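CDP-glucose-4,6-dehydratase (Yersinia pseudotuberculosis, PDB 1RKX) catalyses the dehydration of CDP-D-glucose to CDP-4-keto-6-deoxy-D-glucose, with bound NAD as its cofactor, as a member of the short-chain dehydrogenase/reductase family. Local coordinates at residues C[97-100]-C[101-104]; C[323-326]-C[327-331]. One frame throughout, in Å; residues are numbered along the deposited sequence.

In the fold
Both contacts are local helical turns, and they come in series along the chain with their centres about 34 Å apart and their nearest atoms about 26 Å apart, so neither touches the other. Contact 1 lies where helix 93-98 gives way to helix 100-121, which links strand 83-86 to strand 126-130 along the chain, both in the seven-stranded parallel sheet, the Rossmann-type core that binds NAD. Contact 2 lies near the start of helix 322-338, late in the chain and beyond the last strand of that sheet, packed on helices 207-216, 272-283 and 342-355 and strand 229-234. The two therefore sample different parts of the enzyme: a subunit interface near the cofactor, and a late helix packed among other helices and a strand.

Contact 1: C[97-100]-C[101-104]; sequences YSEP and VETY
Glu99 and Thr103 meet at the N-terminus of helix 100-121, where Glu99 is the N-cap residue and its carbonyl starts the helical bonding. Thr103 CB lies 3.3 Å from Pro100 O, and from there OG1, which sits beside its own backbone N (chi1 -64°), turns back to donate to Glu99 O at 3.0 Å. Thr103 N binds the same Glu99 O at 3.2 Å. The Thr103 hydroxyl comes from above the Glu99 carbonyl plane and the Thr103 amide from the opposite face, so one residue grips the oxygen twice. Gln90 NE2 also bonds to OG1, linking the helix start to the loop before helix 93-98. One residue on, Tyr104 N donates to Pro100 O at 3.0 Å in a nearly straight bond, while the phenol OH goes to Asn159 on helix 156-175. Pro100 packs on Pro156 of that helix and on Glu116 of the second subunit, placing this turn at a subunit interface. The side chains of Glu99 and Glu102 cross at about a right angle, their like charges close, with Glu99 OE1 4.2 Å from Glu102 OE1. The bend of Glu102 at chi2 (60°) folds its carboxylate back toward the N-cap residue, leaving OE1 3.2 Å from Glu99 CB.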
loop_
_atom_site.group_PDB
_atom_site.type_symbol
_atom_site.label_atom_id
_atom_site.label_comp_id
_atom_site.label_asym_id
_atom_site.label_seq_id
_atom_site.Cartn_x
_atom_site.Cartn_y
_atom_site.Cartn_z
ATOM N N TYR C 97 7.414 15.912 24.846
ATOM C CA TYR C 97 7.483 17.213 24.192
ATOM C C TYR C 97 8.462 18.136 24.904
ATOM O O TYR C 97 9.090 18.985 24.272
ATOM C CB TYR C 97 6.102 17.879 24.135
ATOM C CG TYR C 97 5.242 17.375 23.002
ATOM C CD1 TYR C 97 4.115 16.594 23.244
ATOM C CD2 TYR C 97 5.561 17.682 21.681
ATOM C CE1 TYR C 97 3.322 16.130 22.190
ATOM C CE2 TYR C 97 4.782 17.230 20.631
ATOM C CZ TYR C 97 3.665 16.459 20.888
ATOM O OH TYR C 97 2.882 16.051 19.839
ATOM N N SER C 98 8.599 17.976 26.217
ATOM C CA SER C 98 9.518 18.825 26.967
ATOM C C SER C 98 10.884 18.169 27.148
ATOM O O SER C 98 11.872 18.851 27.394
ATOM C CB SER C 98 8.929 19.180 28.334
ATOM O OG SER C 98 8.698 18.023 29.108
ATOM N N GLU C 99 10.934 16.847 27.017
ATOM C CA GLU C 99 12.182 16.102 27.160
ATOM C C GLU C 99 12.326 15.104 26.014
ATOM O O GLU C 99 12.382 13.896 26.228
ATOM C CB GLU C 99 12.195 15.353 28.490
ATOM C CG GLU C 99 12.250 16.251 29.712
ATOM C CD GLU C 99 12.145 15.461 31.004
ATOM O OE1 GLU C 99 12.821 14.415 31.119
ATOM O OE2 GLU C 99 11.393 15.889 31.906
ATOM N N PRO C 100 12.398 15.601 24.776
ATOM C CA PRO C 100 12.533 14.692 23.635
ATOM C C PRO C 100 13.805 13.828 23.658
ATOM O O PRO C 100 13.758 12.625 23.404
ATOM C CB PRO C 100 12.472 15.644 22.435
ATOM C CG PRO C 100 13.065 16.923 22.983
ATOM C CD PRO C 100 12.403 17.009 24.340
ATOM N N VAL C 101 14.938 14.438 23.983
ATOM C CA VAL C 101 16.201 13.718 24.008
ATOM C C VAL C 101 16.165 12.530 24.975
ATOM O O VAL C 101 16.548 11.413 24.613
ATOM C CB VAL C 101 17.363 14.675 24.373
ATOM C CG1 VAL C 101 18.693 13.925 24.352
ATOM C CG2 VAL C 101 17.396 15.847 23.386
ATOM N N GLU C 102 15.695 12.766 26.197
ATOM C CA GLU C 102 15.605 11.701 27.189
ATOM C C GLU C 102 14.658 10.595 26.709
ATOM O O GLU C 102 14.871 9.415 26.997
ATOM C CB GLU C 102 15.099 12.255 28.528
ATOM C CG GLU C 102 16.032 13.262 29.200
ATOM C CD GLU C 102 16.288 14.502 28.350
ATOM O OE1 GLU C 102 15.314 15.084 27.817
ATOM O OE2 GLU C 102 17.469 14.898 28.226
ATOM N N THR C 103 13.612 10.980 25.985
ATOM C CA THR C 103 12.645 10.005 25.482
ATOM C C THR C 103 13.322 9.080 24.484
ATOM O O THR C 103 13.180 7.852 24.559
ATOM C CB THR C 103 11.447 10.690 24.793
ATOM O OG1 THR C 103 10.724 11.469 25.750
ATOM C CG2 THR C 103 10.511 9.649 24.191
ATOM N N TYR C 104 14.059 9.670 23.549
ATOM C CA TYR C 104 14.758 8.882 22.548
ATOM C C TYR C 104 15.875 8.043 23.160
ATOM O O TYR C 104 16.039 6.877 22.807
ATOM C CB TYR C 104 15.329 9.776 21.442
ATOM C CG TYR C 104 14.310 10.155 20.382
ATOM C CD1 TYR C 104 13.809 11.456 20.297
ATOM C CD2 TYR C 104 13.849 9.210 19.465
ATOM C CE1 TYR C 104 12.872 11.808 19.321
ATOM C CE2 TYR C 104 12.909 9.546 18.483
ATOM C CZ TYR C 104 12.426 10.848 18.417
ATOM O OH TYR C 104 11.504 11.187 17.449
#

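Contact 2: C[323-326]-C[327-331]; sequences NTTL and EYIVG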
loop_
_atom_site.group_PDB
_atom_site.type_symbol
_atom_site.label_atom_id
_atom_site.label_comp_id
_atom_site.label_asym_id
_atom_site.label_seq_id
_atom_site.Cartn_x
_atom_site.Cartn_y
_atom_site.Cartn_z
ATOM N N ASN C 323 -17.277 -3.268 31.031
ATOM C CA ASN C 323 -18.046 -3.232 32.274
ATOM C C ASN C 323 -17.406 -4.095 33.353
ATOM O O ASN C 323 -17.223 -3.651 34.482
ATOM C CB ASN C 323 -19.483 -3.703 32.039
ATOM C CG ASN C 323 -20.250 -2.797 31.098
ATOM O OD1 ASN C 323 -21.471 -2.898 30.982
ATOM N ND2 ASN C 323 -19.536 -1.911 30.414
ATOM N N THR C 324 -17.079 -5.334 33.001
ATOM C CA THR C 324 -16.447 -6.246 33.941
ATOM C C THR C 324 -15.156 -5.610 34.452
ATOM O O THR C 324 -14.895 -5.574 35.659
ATOM C CB THR C 324 -16.108 -7.583 33.262
ATOM O OG1 THR C 324 -17.317 -8.218 32.830
ATOM C CG2 THR C 324 -15.362 -8.501 34.218
ATOM N N THR C 325 -14.357 -5.101 33.521
ATOM C CA THR C 325 -13.084 -4.462 33.852
ATOM C C THR C 325 -13.257 -3.269 34.792
ATOM O O THR C 325 -12.532 -3.146 35.783
ATOM C CB THR C 325 -12.356 -4.024 32.556
ATOM O OG1 THR C 325 -11.914 -5.198 31.858
ATOM C CG2 THR C 325 -11.155 -3.122 32.866
ATOM N N LEU C 326 -14.219 -2.399 34.498
ATOM C CA LEU C 326 -14.464 -1.231 35.345
ATOM C C LEU C 326 -14.894 -1.656 36.750
ATOM O O LEU C 326 -14.567 -0.998 37.738
ATOM C CB LEU C 326 -15.541 -0.331 34.721
ATOM C CG LEU C 326 -15.152 0.424 33.444
ATOM C CD1 LEU C 326 -16.350 1.193 32.901
ATOM C CD2 LEU C 326 -14.001 1.379 33.754
ATOM N N GLU C 327 -15.636 -2.753 36.835
ATOM C CA GLU C 327 -16.084 -3.257 38.124
ATOM C C GLU C 327 -14.860 -3.660 38.946
ATOM O O GLU C 327 -14.773 -3.343 40.128
ATOM C CB GLU C 327 -17.027 -4.444 37.924
ATOM C CG GLU C 327 -17.404 -5.173 39.197
ATOM C CD GLU C 327 -18.627 -6.046 39.016
ATOM O OE1 GLU C 327 -19.747 -5.549 39.244
ATOM O OE2 GLU C 327 -18.471 -7.223 38.630
ATOM N N TYR C 328 -13.918 -4.352 38.316
ATOM C CA TYR C 328 -12.696 -4.755 39.008
ATOM C C TYR C 328 -11.858 -3.538 39.428
ATOM O O TYR C 328 -11.247 -3.559 40.502
ATOM C CB TYR C 328 -11.836 -5.669 38.124
ATOM C CG TYR C 328 -12.239 -7.135 38.109
ATOM C CD1 TYR C 328 -13.051 -7.653 37.098
ATOM C CD2 TYR C 328 -11.781 -8.010 39.096
ATOM C CE1 TYR C 328 -13.392 -9.011 37.068
ATOM C CE2 TYR C 328 -12.116 -9.368 39.076
ATOM C CZ TYR C 328 -12.920 -9.860 38.061
ATOM O OH TYR C 328 -13.248 -11.200 38.042
ATOM N N ILE C 329 -11.834 -2.492 38.590
ATOM C CA ILE C 329 -11.062 -1.271 38.855
ATOM C C ILE C 329 -11.545 -0.601 40.129
ATOM O O ILE C 329 -10.760 -0.302 41.028
ATOM C CB ILE C 329 -11.187 -0.225 37.706
ATOM C CG1 ILE C 329 -10.817 -0.854 36.362
ATOM C CG2 ILE C 329 -10.310 0.984 38.000
ATOM C CD1 ILE C 329 -9.532 -1.598 36.377
ATOM N N VAL C 330 -12.848 -0.356 40.195
ATOM C CA VAL C 330 -13.434 0.286 41.359
ATOM C C VAL C 330 -13.196 -0.581 42.591
ATOM O O VAL C 330 -12.859 -0.077 43.663
ATOM C CB VAL C 330 -14.953 0.517 41.159
ATOM C CG1 VAL C 330 -15.585 1.015 42.454
ATOM C CG2 VAL C 330 -15.174 1.526 40.045
ATOM N N GLY C 331 -13.353 -1.888 42.431
ATOM C CA GLY C 331 -13.145 -2.788 43.549
ATOM C C GLY C 331 -11.730 -2.702 44.091
ATOM O O GLY C 331 -11.519 -2.591 45.303
#
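Four successive i to i+4 bonds carry the alpha-helical backbone of helix 322-338 from 323-326 into 327-331, from Glu327 N to Asn323 O through Val330 N to Leu326 O, the last with an N-H...O angle of 174°. On one side of the helix Thr324 and Tyr328 lie alongside each other and point the same way. The Thr324 methyl, CG2, stands anti to its backbone N and meets the ring at CE1, 3.5 Å away. The same ring brings CD1 to 3.1 Å from Thr324 O, which lies at its edge near the ring plane and also accepts the bond from Tyr328 N. Thr325 and Ile329 form a second pair running side by side. Here CG2 of Thr325 reaches Ile329 CD1 at 4.2 Å, a looser touch. A chi1 of -54° brings Ile329 CG1 to 2.9 Å from Thr325 O, with CD1 at 3.4 Å from the same oxygen. The Thr325 hydroxyl bonds to Asn321 O one turn earlier. Trp320 stacks on the Tyr328 ring, which also touches Glu349 and Asn352 of helix 342-355. Leu326 and Val330 pack on helix 272-283 through Met279 and Trp283, whereas Ile329 rests on His234 of strand 229-234 and on Val208 and Leu212 of helix 207-216.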